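Local coordinates for protein importin-95 (Chaetomium thermophilum, PDB 4XRI) that probably carries protein cargo into the nucleus as an importin-beta transport receptor of HEAT repeats and is thought to bind a small Ran-type GTPase, at residues A[515-520]-A[525-530]; A[511-516]-A[531-536]; A[464-469]-A[478-483]; A[557-562]-A[584-589]; A[565-570]-A[577-582]. The protein carries 2 engineered substitutions. All blocks are in the same frame, centred on the assembly; numbering follows the deposited sequence.

Interaction 1: A[515-520]-A[525-530]; sequences TVTAPM and TVRTAA
Arg527 reaches back from the first turns of helix 524-539 to the chain that has just left helix 503-516, at the turn of an antiparallel helical hairpin of the importin-beta HEAT-repeat solenoid. Arg527 NH2 donates to Pro519 O at 3.2 Å with an N-H...O angle of 164°. The oxygen lies at the edge of the guanidinium, nearly in its plane, while the donor stands 34° off the carbonyl plane. The arginine sets out with CG anti to the backbone N, runs straight, then bends at chi3 (-58°), which turns its end toward the loop. NE is buried here and has no polar partner in the model. Beside this polar end lies an apolar patch: Ala530 CB sits 3.7 Å from Val516 CG1 and also from Thr517 CG2. Val516 CG2 meets Val526 CG1 at 4.1 Å, the two valines crossing at about a right angle. Replacing Arg527 by an alanine would probably leave Pro519 O without this donor and the loop freer to shift. In the second shell, Thr517 OG1 is bonded to Leu513 O and Arg559 NH1, which fixes the rotation of the threonine, and Val526 also packs on Leu470 and Ala477. With OG1 so held, the methyl of Thr517 faces the second helix, its CG2 3.6 Å from Arg527 O.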
# COMPACT_ATOMS: atom_id res chain seq x y z
N THR A 515 6.63 9.28 -31.75
CA THR A 515 7.35 8.38 -32.64
C THR A 515 7.50 7.00 -32.02
O THR A 515 7.24 5.99 -32.67
CB THR A 515 8.75 8.93 -32.99
OG1 THR A 515 8.62 10.22 -33.60
CG2 THR A 515 9.47 7.98 -33.94
N VAL A 516 7.91 6.96 -30.76
CA VAL A 516 8.16 5.69 -30.08
C VAL A 516 6.86 4.94 -29.77
O VAL A 516 6.86 3.72 -29.66
CB VAL A 516 8.97 5.92 -28.77
CG1 VAL A 516 8.17 6.72 -27.76
CG2 VAL A 516 9.43 4.60 -28.18
N THR A 517 5.76 5.67 -29.66
CA THR A 517 4.46 5.04 -29.41
C THR A 517 3.73 4.69 -30.71
O THR A 517 2.68 4.06 -30.69
CB THR A 517 3.54 5.95 -28.56
OG1 THR A 517 3.45 7.25 -29.16
CG2 THR A 517 4.06 6.08 -27.14
N ALA A 518 4.31 5.11 -31.83
CA ALA A 518 3.68 4.92 -33.14
C ALA A 518 3.52 3.45 -33.59
O ALA A 518 2.48 3.10 -34.14
CB ALA A 518 4.46 5.70 -34.20
N PRO A 519 4.55 2.60 -33.40
CA PRO A 519 4.35 1.22 -33.86
C PRO A 519 3.22 0.51 -33.12
O PRO A 519 3.03 0.73 -31.93
CB PRO A 519 5.70 0.55 -33.56
CG PRO A 519 6.68 1.66 -33.50
CD PRO A 519 5.93 2.81 -32.91
N MET A 520 2.49 -0.33 -33.84
CA MET A 520 1.44 -1.14 -33.23
C MET A 520 2.03 -2.46 -32.76
O MET A 520 1.32 -3.32 -32.23
CB MET A 520 0.30 -1.38 -34.22
CG MET A 520 -0.30 -0.12 -34.83
SD MET A 520 -1.43 0.79 -33.74
CE MET A 520 -0.32 1.93 -32.93
N THR A 525 4.91 -2.31 -22.96
CA THR A 525 5.31 -1.65 -21.72
C THR A 525 6.03 -0.33 -22.00
O THR A 525 5.87 0.64 -21.26
CB THR A 525 6.23 -2.57 -20.88
OG1 THR A 525 5.56 -3.81 -20.63
CG2 THR A 525 6.58 -1.91 -19.55
N VAL A 526 6.80 -0.29 -23.08
CA VAL A 526 7.49 0.93 -23.48
C VAL A 526 6.48 1.95 -23.99
O VAL A 526 6.56 3.14 -23.68
CB VAL A 526 8.54 0.67 -24.57
CG1 VAL A 526 9.16 1.98 -25.04
CG2 VAL A 526 9.61 -0.28 -24.05
N ARG A 527 5.53 1.47 -24.79
CA ARG A 527 4.44 2.30 -25.29
C ARG A 527 3.70 2.98 -24.14
O ARG A 527 3.46 4.19 -24.16
CB ARG A 527 3.46 1.46 -26.12
CG ARG A 527 2.28 2.25 -26.65
CD ARG A 527 1.27 1.36 -27.36
NE ARG A 527 1.87 0.62 -28.46
CZ ARG A 527 2.01 -0.70 -28.49
NH1 ARG A 527 1.59 -1.44 -27.47
NH2 ARG A 527 2.57 -1.29 -29.54
N THR A 528 3.34 2.18 -23.14
CA THR A 528 2.61 2.67 -21.97
C THR A 528 3.42 3.70 -21.19
O THR A 528 2.91 4.77 -20.83
CB THR A 528 2.24 1.51 -21.03
OG1 THR A 528 1.33 0.63 -21.69
CG2 THR A 528 1.58 2.04 -19.76
N ALA A 529 4.68 3.37 -20.93
CA ALA A 529 5.57 4.25 -20.17
C ALA A 529 5.77 5.59 -20.89
O ALA A 529 5.80 6.64 -20.25
CB ALA A 529 6.90 3.58 -19.93
N ALA A 530 5.90 5.53 -22.21
CA ALA A 530 6.14 6.73 -23.01
C ALA A 530 4.89 7.61 -23.09
O ALA A 530 4.99 8.83 -23.10
CB ALA A 530 6.60 6.35 -24.41

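Interaction 2: A[511-516]-A[531-536]; sequences TNLLTV and YEVLSV
Leu513 pushes its forked end against Val533 and Leu534. Its CG stands anti to the carbonyl carbon (chi1 -68°), and Leu513 CD1 is carried out to the facing helix, 3.7 Å from Val533 CG1 and equally near Leu534 CA. The second branch, Leu513 CD2, lies 3.9 Å from the same Val533 CG1, so one valine methyl is touched by both tips of the leucine; the two side chains cross at about a right angle. Leu534 takes a different conformation, with CG anti to the backbone N (chi1 -178°), and its CB and CD1 both lie against Leu513 CD1. The segments belong to helices 503-516 and 524-539, an antiparallel helical hairpin of the importin-beta solenoid; the axes of 511-516 and 531-536 pass 9.5 Å apart, 155° between their directions. Leu514, one residue on, leaves its backbone alongside the facing segment, yet its CD2 still comes to 4.2 Å from Leu534 CD2. On the far side of the first helix, Thr515 OG1 donates to Thr511 O at 2.6 Å, and Thr515 N reaches that oxygen from the opposite face of its plane. Leu513 also rests on Phe467 and Leu470 of helix 455-472, and Val533 on Cys481 of helix 477-490.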
# COMPACT_ATOMS: atom_id res chain seq x y z
N THR A 511 7.17 15.06 -30.37
CA THR A 511 7.49 14.33 -31.59
C THR A 511 8.16 13.00 -31.29
O THR A 511 7.81 11.97 -31.86
CB THR A 511 8.40 15.17 -32.51
OG1 THR A 511 7.61 16.14 -33.21
CG2 THR A 511 9.10 14.29 -33.51
N ASN A 512 9.13 13.02 -30.38
CA ASN A 512 9.85 11.81 -29.99
C ASN A 512 8.94 10.78 -29.33
O ASN A 512 9.01 9.58 -29.63
CB ASN A 512 11.01 12.14 -29.05
CG ASN A 512 12.14 12.87 -29.76
OD1 ASN A 512 12.22 12.86 -30.99
ND2 ASN A 512 13.01 13.49 -28.98
N LEU A 513 8.08 11.25 -28.43
CA LEU A 513 7.18 10.37 -27.70
C LEU A 513 6.10 9.80 -28.62
O LEU A 513 5.68 8.65 -28.46
CB LEU A 513 6.54 11.12 -26.53
CG LEU A 513 7.54 11.48 -25.43
CD1 LEU A 513 6.95 12.51 -24.48
CD2 LEU A 513 7.97 10.23 -24.68
N LEU A 514 5.65 10.60 -29.58
CA LEU A 514 4.69 10.14 -30.57
C LEU A 514 5.33 9.13 -31.53
O LEU A 514 4.65 8.24 -32.04
CB LEU A 514 4.10 11.31 -31.35
CG LEU A 514 2.97 12.08 -30.67
CD1 LEU A 514 2.57 13.31 -31.48
CD2 LEU A 514 1.77 11.18 -30.45
N THR A 515 6.63 9.28 -31.75
CA THR A 515 7.35 8.38 -32.64
C THR A 515 7.50 7.00 -32.02
O THR A 515 7.24 5.99 -32.67
CB THR A 515 8.75 8.93 -32.99
OG1 THR A 515 8.62 10.22 -33.60
CG2 THR A 515 9.47 7.98 -33.94
N VAL A 516 7.91 6.96 -30.76
CA VAL A 516 8.16 5.69 -30.08
C VAL A 516 6.86 4.94 -29.77
O VAL A 516 6.86 3.72 -29.66
CB VAL A 516 8.97 5.92 -28.77
CG1 VAL A 516 8.17 6.72 -27.76
CG2 VAL A 516 9.43 4.60 -28.18
N TYR A 531 3.73 6.97 -23.14
CA TYR A 531 2.46 7.69 -23.12
C TYR A 531 2.31 8.45 -21.81
O TYR A 531 1.82 9.58 -21.79
CB TYR A 531 1.28 6.74 -23.33
CG TYR A 531 0.87 6.55 -24.78
CD1 TYR A 531 0.71 7.64 -25.62
CD2 TYR A 531 0.66 5.28 -25.29
CE1 TYR A 531 0.34 7.47 -26.95
CE2 TYR A 531 0.28 5.10 -26.61
CZ TYR A 531 0.13 6.19 -27.43
OH TYR A 531 -0.24 6.01 -28.75
N GLU A 532 2.73 7.82 -20.71
CA GLU A 532 2.69 8.47 -19.40
C GLU A 532 3.56 9.71 -19.39
O GLU A 532 3.18 10.74 -18.84
CB GLU A 532 3.13 7.50 -18.30
CG GLU A 532 2.81 8.00 -16.90
CD GLU A 532 3.43 7.14 -15.81
OE1 GLU A 532 4.27 6.27 -16.13
OE2 GLU A 532 3.07 7.34 -14.63
N VAL A 533 4.74 9.61 -20.01
CA VAL A 533 5.65 10.74 -20.15
C VAL A 533 4.97 11.88 -20.90
O VAL A 533 5.00 13.03 -20.45
CB VAL A 533 6.94 10.34 -20.90
CG1 VAL A 533 7.84 11.55 -21.06
CG2 VAL A 533 7.65 9.23 -20.17
N LEU A 534 4.37 11.55 -22.03
CA LEU A 534 3.66 12.52 -22.85
C LEU A 534 2.57 13.22 -22.06
O LEU A 534 2.38 14.44 -22.18
CB LEU A 534 3.07 11.83 -24.08
CG LEU A 534 2.34 12.73 -25.08
CD1 LEU A 534 3.21 13.91 -25.46
CD2 LEU A 534 1.94 11.94 -26.32
N SER A 535 1.85 12.46 -21.24
CA SER A 535 0.81 13.01 -20.39
C SER A 535 1.38 14.07 -19.44
O SER A 535 0.81 15.15 -19.30
CB SER A 535 0.14 11.90 -19.58
OG SER A 535 -0.76 12.44 -18.63
N VAL A 536 2.50 13.75 -18.81
CA VAL A 536 3.12 14.63 -17.82
C VAL A 536 3.71 15.88 -18.47
O VAL A 536 3.68 16.97 -17.90
CB VAL A 536 4.21 13.88 -17.03
CG1 VAL A 536 4.98 14.82 -16.12
CG2 VAL A 536 3.59 12.75 -16.22

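Interaction 3: A[464-469]-A[478-483]; sequences RSLFNG and ASCCWA
Leu466 and Ala483 meet as a fork against a single methyl: Leu466 CD2 and CD1 lie 3.8 and 4.0 Å from Ala483 CB. The leucine has CG anti to its own carbonyl carbon (chi1 -64°), which extends both branches over the alanine. One turn earlier on the second helix, Cys480 also points into the interface, but its sulfur comes in over the backbone of the first helix. Cys480 SG lies 3.2 Å from Leu466 O and 3.9 Å from Gly469 CA, and only more loosely, at 4.4 Å, from Leu466 CD2. Gly469 makes this approach possible, since a beta carbon at that position would collide with the sulfur. Gly469, Cys480 and Ala483 are small, consistent with the 8.7 Å between the axes of 464-469 and 478-483, at an angle of 146° between their directions. This is the close antiparallel pairing of helices 455-472 and 477-490 in the HEAT-repeat array. All four touching residues are buried. Leu466 also touches Leu484 and Ile487, further along the second helix. Ser479 and Trp482 face helix 432-449 on one side, where the tryptophan stacks with Tyr440, while Phe467 packs on Asn512 and Leu513 of helix 503-516 on the other.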
# COMPACT_ATOMS: atom_id res chain seq x y z
N ARG A 464 18.23 14.92 -24.10
CA ARG A 464 18.61 14.28 -25.35
C ARG A 464 19.09 12.84 -25.12
O ARG A 464 18.75 11.94 -25.88
CB ARG A 464 19.71 15.09 -26.05
CG ARG A 464 19.88 14.76 -27.52
CD ARG A 464 20.81 15.76 -28.20
NE ARG A 464 22.16 15.72 -27.63
CZ ARG A 464 23.08 16.66 -27.82
NH1 ARG A 464 24.27 16.54 -27.27
NH2 ARG A 464 22.79 17.72 -28.57
N SER A 465 19.87 12.65 -24.06
CA SER A 465 20.40 11.33 -23.72
C SER A 465 19.30 10.38 -23.28
O SER A 465 19.31 9.20 -23.62
CB SER A 465 21.46 11.45 -22.63
OG SER A 465 20.88 11.85 -21.40
N LEU A 466 18.35 10.90 -22.51
CA LEU A 466 17.23 10.11 -22.03
C LEU A 466 16.33 9.68 -23.18
O LEU A 466 15.88 8.54 -23.24
CB LEU A 466 16.43 10.89 -20.99
CG LEU A 466 17.21 11.23 -19.71
CD1 LEU A 466 16.50 12.32 -18.94
CD2 LEU A 466 17.40 10.00 -18.85
N PHE A 467 16.06 10.61 -24.10
CA PHE A 467 15.25 10.30 -25.27
C PHE A 467 15.98 9.33 -26.20
O PHE A 467 15.36 8.42 -26.75
CB PHE A 467 14.88 11.57 -26.04
CG PHE A 467 13.59 12.19 -25.59
CD1 PHE A 467 13.56 13.46 -25.04
CD2 PHE A 467 12.40 11.49 -25.72
CE1 PHE A 467 12.36 14.02 -24.63
CE2 PHE A 467 11.20 12.05 -25.31
CZ PHE A 467 11.18 13.32 -24.76
N ASN A 468 17.28 9.53 -26.36
CA ASN A 468 18.10 8.63 -27.16
C ASN A 468 18.02 7.21 -26.61
O ASN A 468 17.92 6.24 -27.37
CB ASN A 468 19.55 9.10 -27.20
CG ASN A 468 20.42 8.25 -28.10
OD1 ASN A 468 21.27 7.50 -27.64
ND2 ASN A 468 20.19 8.36 -29.41
N GLY A 469 18.05 7.10 -25.29
CA GLY A 469 17.92 5.81 -24.63
C GLY A 469 16.53 5.23 -24.80
O GLY A 469 16.39 4.04 -25.09
N ALA A 478 12.08 2.30 -19.45
CA ALA A 478 11.33 2.62 -18.24
C ALA A 478 12.05 3.66 -17.39
O ALA A 478 11.45 4.65 -16.97
CB ALA A 478 11.08 1.35 -17.43
N SER A 479 13.34 3.43 -17.15
CA SER A 479 14.18 4.35 -16.39
C SER A 479 14.24 5.74 -17.05
O SER A 479 14.09 6.76 -16.37
CB SER A 479 15.60 3.79 -16.25
OG SER A 479 15.63 2.70 -15.34
N CYS A 480 14.46 5.76 -18.36
CA CYS A 480 14.47 6.99 -19.14
C CYS A 480 13.15 7.74 -19.00
O CYS A 480 13.13 8.95 -18.76
CB CYS A 480 14.76 6.70 -20.61
SG CYS A 480 16.48 6.27 -21.00
N CYS A 481 12.06 7.01 -19.16
CA CYS A 481 10.71 7.55 -19.00
C CYS A 481 10.50 8.17 -17.61
O CYS A 481 9.97 9.28 -17.50
CB CYS A 481 9.66 6.45 -19.25
SG CYS A 481 9.41 6.03 -20.99
N TRP A 482 10.92 7.45 -16.57
CA TRP A 482 10.79 7.93 -15.20
C TRP A 482 11.55 9.23 -14.97
O TRP A 482 11.02 10.18 -14.38
CB TRP A 482 11.28 6.87 -14.20
CG TRP A 482 11.14 7.32 -12.78
CD1 TRP A 482 9.98 7.60 -12.13
CD2 TRP A 482 12.20 7.56 -11.84
NE1 TRP A 482 10.23 7.99 -10.84
CE2 TRP A 482 11.59 7.98 -10.64
CE3 TRP A 482 13.59 7.46 -11.89
CZ2 TRP A 482 12.33 8.29 -9.50
CZ3 TRP A 482 14.32 7.78 -10.75
CH2 TRP A 482 13.69 8.19 -9.57
N ALA A 483 12.79 9.26 -15.44
CA ALA A 483 13.64 10.44 -15.35
C ALA A 483 13.01 11.62 -16.09
O ALA A 483 12.95 12.73 -15.57
CB ALA A 483 15.03 10.14 -15.91

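Interaction 4: A[557-562]-A[584-589]; sequences LQRLEE and TSLCTV
Leu560 and Leu586 form the tight part of this contact, sliding past each other in opposite directions so that Leu560 CG and CD2 both come to 3.7 Å from Leu586 CB. From there Leu586 directs its two branches at the preceding residue of the first helix. With CG anti to the carbonyl carbon (chi1 -77°), Leu586 CD1 settles 3.9 Å from Arg559 C, beside the backbone, and Leu586 CD2 lies 3.9 Å from Arg559 CB. The arginine crosses the leucine at about a right angle and contributes its backbone carbon and the aliphatic part of its chain. Cys587 touches more loosely, its SG 4.2 Å from Leu560 CD2. The axes of 557-562 and 584-589 pass 9.8 Å apart with 154° between their directions; they lie on helices 546-567 and 573-597, an antiparallel helical hairpin of the importin-beta solenoid. The partly exposed side belongs to Arg559. Its extended chain leads the guanidinium away from Leu586 toward the preceding helical pair, where NH2 bonds to Leu514 O and NH1 to Tyr531 OH. Glu561, turned from the interface, forms a salt bridge with Arg607. With an alanine in place of Leu586, the CB contact to Leu560 could remain, but a gap would probably open beside Arg559 and leave its aliphatic stem without a packing partner. The chemistry divides accordingly: across the two segments the contact is apolar, made largely of carbon and sulfur atoms, whereas the charged end of Arg559 is used for directional bonds to the neighbouring pair, which probably hold its guanidinium in a fixed orientation.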
# COMPACT_ATOMS: atom_id res chain seq x y z
N LEU A 557 -6.67 11.80 -30.61
CA LEU A 557 -8.04 11.49 -31.01
C LEU A 557 -8.08 10.54 -32.20
O LEU A 557 -8.86 9.59 -32.23
CB LEU A 557 -8.81 12.77 -31.34
CG LEU A 557 -9.53 13.44 -30.16
CD1 LEU A 557 -10.10 14.78 -30.59
CD2 LEU A 557 -10.62 12.52 -29.65
N GLN A 558 -7.22 10.80 -33.18
CA GLN A 558 -7.13 9.96 -34.37
C GLN A 558 -6.72 8.53 -34.02
O GLN A 558 -7.28 7.56 -34.53
CB GLN A 558 -6.13 10.57 -35.37
CG GLN A 558 -6.17 9.95 -36.75
CD GLN A 558 -5.32 10.72 -37.75
OE1 GLN A 558 -4.82 11.81 -37.46
NE2 GLN A 558 -5.16 10.16 -38.94
N ARG A 559 -5.74 8.41 -33.12
CA ARG A 559 -5.27 7.11 -32.65
C ARG A 559 -6.34 6.37 -31.85
O ARG A 559 -6.48 5.16 -31.97
CB ARG A 559 -4.00 7.27 -31.81
CG ARG A 559 -2.78 7.70 -32.60
CD ARG A 559 -1.52 7.63 -31.75
NE ARG A 559 -0.35 8.08 -32.51
CZ ARG A 559 0.90 8.05 -32.05
NH1 ARG A 559 1.15 7.59 -30.83
NH2 ARG A 559 1.90 8.48 -32.81
N LEU A 560 -7.08 7.12 -31.04
CA LEU A 560 -8.20 6.56 -30.28
C LEU A 560 -9.26 5.98 -31.21
O LEU A 560 -9.76 4.88 -31.00
CB LEU A 560 -8.81 7.62 -29.37
CG LEU A 560 -8.31 7.65 -27.92
CD1 LEU A 560 -8.90 8.85 -27.18
CD2 LEU A 560 -8.68 6.36 -27.23
N GLU A 561 -9.60 6.75 -32.24
CA GLU A 561 -10.56 6.32 -33.25
C GLU A 561 -10.10 5.05 -33.96
O GLU A 561 -10.91 4.18 -34.30
CB GLU A 561 -10.80 7.43 -34.28
CG GLU A 561 -11.56 8.62 -33.72
CD GLU A 561 -11.47 9.84 -34.62
OE1 GLU A 561 -10.68 9.82 -35.58
OE2 GLU A 561 -12.19 10.83 -34.35
N GLU A 562 -8.79 4.93 -34.16
CA GLU A 562 -8.22 3.79 -34.87
C GLU A 562 -8.24 2.50 -34.05
O GLU A 562 -8.08 1.41 -34.60
CB GLU A 562 -6.80 4.11 -35.32
CG GLU A 562 -6.74 5.02 -36.55
CD GLU A 562 -5.36 5.58 -36.81
OE1 GLU A 562 -4.44 5.32 -36.01
OE2 GLU A 562 -5.19 6.30 -37.83
N THR A 584 -6.33 2.90 -22.79
CA THR A 584 -6.19 3.51 -21.47
C THR A 584 -5.11 4.59 -21.48
O THR A 584 -5.28 5.66 -20.89
CB THR A 584 -5.86 2.46 -20.39
OG1 THR A 584 -6.93 1.51 -20.30
CG2 THR A 584 -5.68 3.13 -19.04
N SER A 585 -4.00 4.29 -22.15
CA SER A 585 -2.90 5.24 -22.26
C SER A 585 -3.32 6.45 -23.08
O SER A 585 -3.01 7.59 -22.73
CB SER A 585 -1.68 4.57 -22.90
OG SER A 585 -1.14 3.57 -22.05
N LEU A 586 -4.03 6.20 -24.18
CA LEU A 586 -4.48 7.27 -25.06
C LEU A 586 -5.51 8.17 -24.38
O LEU A 586 -5.53 9.38 -24.60
CB LEU A 586 -5.07 6.69 -26.35
CG LEU A 586 -4.04 6.19 -27.37
CD1 LEU A 586 -4.72 5.41 -28.48
CD2 LEU A 586 -3.26 7.36 -27.94
N CYS A 587 -6.35 7.57 -23.55
CA CYS A 587 -7.32 8.33 -22.77
C CYS A 587 -6.62 9.21 -21.75
O CYS A 587 -7.04 10.33 -21.48
CB CYS A 587 -8.33 7.41 -22.08
SG CYS A 587 -9.61 6.73 -23.16
N THR A 588 -5.54 8.69 -21.18
CA THR A 588 -4.75 9.43 -20.20
C THR A 588 -4.15 10.69 -20.81
O THR A 588 -4.21 11.77 -20.22
CB THR A 588 -3.61 8.56 -19.62
OG1 THR A 588 -4.17 7.50 -18.83
CG2 THR A 588 -2.68 9.39 -18.74
N VAL A 589 -3.58 10.55 -22.00
CA VAL A 589 -3.01 11.69 -22.71
C VAL A 589 -4.10 12.67 -23.13
O VAL A 589 -3.94 13.88 -22.97
CB VAL A 589 -2.23 11.24 -23.97
CG1 VAL A 589 -1.68 12.45 -24.70
CG2 VAL A 589 -1.11 10.29 -23.59

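Interaction 5: A[565-570]-A[577-582]; sequences PLQQQV and LILEDM
The turn end of the helical hairpin 546-567 and 573-597 is closed here, where the first helix frays after a kink at Pro565 and passes into a type I beta turn from Gln567 to Val570. Leu579, on the first turns of the returning helix, is the centre of the contact. Its CG lies anti to the backbone N (chi1 -173°), which sends the two methyls to different partners: Leu579 CD2 reaches Leu566 CB at 4.1 Å, and Leu579 CD1 meets Gln567 NE2 at 3.6 Å. The glutamine bends at chi2 (69°) and crosses the leucine at about a right angle, laying its amide nitrogen against the methyl. Val570, at the last position of the turn, adds a looser touch, CG2 to Leu579 CB at 4.4 Å. One helical turn on, Met582 approaches Leu566, SD 4.0 Å from CD2, again with the side chains crossing nearly perpendicularly. Leu579 and Met582 both lean on Thr563 of the first helix as well. A glycerol, probably from the crystallisation liquor, lies near the Leu579 side chain. Antiparallel helices joined by a short connection are the building pattern of helical-repeat solenoids such as the importin-beta family.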
# COMPACT_ATOMS: atom_id res chain seq x y z
N PRO A 565 -11.67 -0.14 -34.88
CA PRO A 565 -11.63 -1.35 -35.72
C PRO A 565 -10.58 -2.35 -35.23
O PRO A 565 -10.68 -3.54 -35.55
CB PRO A 565 -11.26 -0.80 -37.10
CG PRO A 565 -10.57 0.48 -36.85
CD PRO A 565 -11.24 1.06 -35.64
N LEU A 566 -9.60 -1.88 -34.47
CA LEU A 566 -8.61 -2.77 -33.86
C LEU A 566 -9.27 -3.72 -32.88
O LEU A 566 -8.94 -4.90 -32.83
CB LEU A 566 -7.52 -1.95 -33.15
CG LEU A 566 -6.16 -1.82 -33.86
CD1 LEU A 566 -6.32 -1.30 -35.27
CD2 LEU A 566 -5.24 -0.92 -33.05
N GLN A 567 -10.21 -3.18 -32.10
CA GLN A 567 -11.02 -3.96 -31.16
C GLN A 567 -11.64 -5.17 -31.84
O GLN A 567 -11.74 -6.24 -31.24
CB GLN A 567 -12.11 -3.06 -30.56
CG GLN A 567 -13.24 -3.79 -29.88
CD GLN A 567 -12.81 -4.47 -28.60
OE1 GLN A 567 -12.86 -5.69 -28.49
NE2 GLN A 567 -12.40 -3.68 -27.62
N GLN A 568 -12.03 -5.00 -33.10
CA GLN A 568 -12.65 -6.05 -33.91
C GLN A 568 -11.71 -7.21 -34.24
O GLN A 568 -12.17 -8.32 -34.51
CB GLN A 568 -13.18 -5.46 -35.23
CG GLN A 568 -14.67 -5.20 -35.27
CD GLN A 568 -15.20 -5.17 -36.69
OE1 GLN A 568 -14.54 -5.64 -37.62
NE2 GLN A 568 -16.38 -4.60 -36.87
N GLN A 569 -10.40 -6.94 -34.25
CA GLN A 569 -9.42 -7.95 -34.64
C GLN A 569 -8.93 -8.78 -33.47
O GLN A 569 -8.16 -9.73 -33.65
CB GLN A 569 -8.23 -7.29 -35.33
CG GLN A 569 -8.60 -6.44 -36.53
CD GLN A 569 -7.40 -5.74 -37.14
OE1 GLN A 569 -6.26 -6.04 -36.81
NE2 GLN A 569 -7.66 -4.80 -38.04
N VAL A 570 -9.38 -8.43 -32.26
CA VAL A 570 -8.98 -9.14 -31.05
C VAL A 570 -9.39 -10.61 -31.11
O VAL A 570 -10.53 -10.94 -31.43
CB VAL A 570 -9.60 -8.49 -29.79
CG1 VAL A 570 -9.38 -9.38 -28.57
CG2 VAL A 570 -9.00 -7.11 -29.56
N LEU A 577 -5.66 -7.47 -23.86
CA LEU A 577 -4.86 -6.71 -22.90
C LEU A 577 -4.07 -5.58 -23.56
O LEU A 577 -4.04 -4.46 -23.06
CB LEU A 577 -3.90 -7.63 -22.14
CG LEU A 577 -4.34 -8.11 -20.75
CD1 LEU A 577 -4.37 -6.94 -19.78
CD2 LEU A 577 -5.69 -8.80 -20.82
N ILE A 578 -3.44 -5.89 -24.69
CA ILE A 578 -2.66 -4.91 -25.42
C ILE A 578 -3.53 -3.76 -25.92
O ILE A 578 -3.15 -2.59 -25.83
CB ILE A 578 -1.93 -5.56 -26.62
CG1 ILE A 578 -0.83 -6.49 -26.11
CG2 ILE A 578 -1.34 -4.50 -27.53
CD1 ILE A 578 -0.05 -7.17 -27.22
N LEU A 579 -4.71 -4.10 -26.42
CA LEU A 579 -5.66 -3.11 -26.91
C LEU A 579 -6.15 -2.22 -25.77
O LEU A 579 -6.29 -1.01 -25.93
CB LEU A 579 -6.84 -3.80 -27.60
CG LEU A 579 -7.90 -2.99 -28.35
CD1 LEU A 579 -9.03 -2.55 -27.43
CD2 LEU A 579 -7.27 -1.80 -29.05
N GLU A 580 -6.39 -2.83 -24.61
CA GLU A 580 -6.91 -2.10 -23.47
C GLU A 580 -5.87 -1.14 -22.88
O GLU A 580 -6.21 -0.03 -22.48
CB GLU A 580 -7.41 -3.07 -22.40
CG GLU A 580 -8.73 -3.74 -22.76
CD GLU A 580 -9.16 -4.79 -21.76
OE1 GLU A 580 -8.44 -5.01 -20.76
OE2 GLU A 580 -10.22 -5.42 -21.98
N ASP A 581 -4.61 -1.57 -22.87
CA ASP A 581 -3.52 -0.70 -22.43
C ASP A 581 -3.36 0.49 -23.38
O ASP A 581 -3.08 1.61 -22.95
CB ASP A 581 -2.20 -1.47 -22.34
CG ASP A 581 -2.14 -2.38 -21.13
OD1 ASP A 581 -1.21 -3.22 -21.07
OD2 ASP A 581 -3.01 -2.27 -20.24
N MET A 582 -3.54 0.24 -24.68
CA MET A 582 -3.45 1.29 -25.69
C MET A 582 -4.52 2.36 -25.49
O MET A 582 -4.22 3.56 -25.46
CB MET A 582 -3.59 0.68 -27.09
CG MET A 582 -3.37 1.65 -28.23
SD MET A 582 -3.56 0.85 -29.84
CE MET A 582 -2.70 -0.70 -29.53

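From the N terminus, interaction 3 comes first, closing the short connection between helices 455-472 and 477-490. Next along the chain, helices 503-516 and 524-539 are joined twice: interaction 1 closes the connection itself, and interaction 2, sharing Thr515 and Val516 with it, encloses that loop further along the same pair. The third pair, 546-567 with 573-597, repeats this nesting, with interaction 5 inside interaction 4. No two loops cross. Between pairs, Phe467 and Cys481 of interaction 3 pack on interaction 2, and Cys481 also on interaction 1, while Tyr531 and Arg559 connect interactions 2 and 4, so three successive hairpins stack side by side in the solenoid.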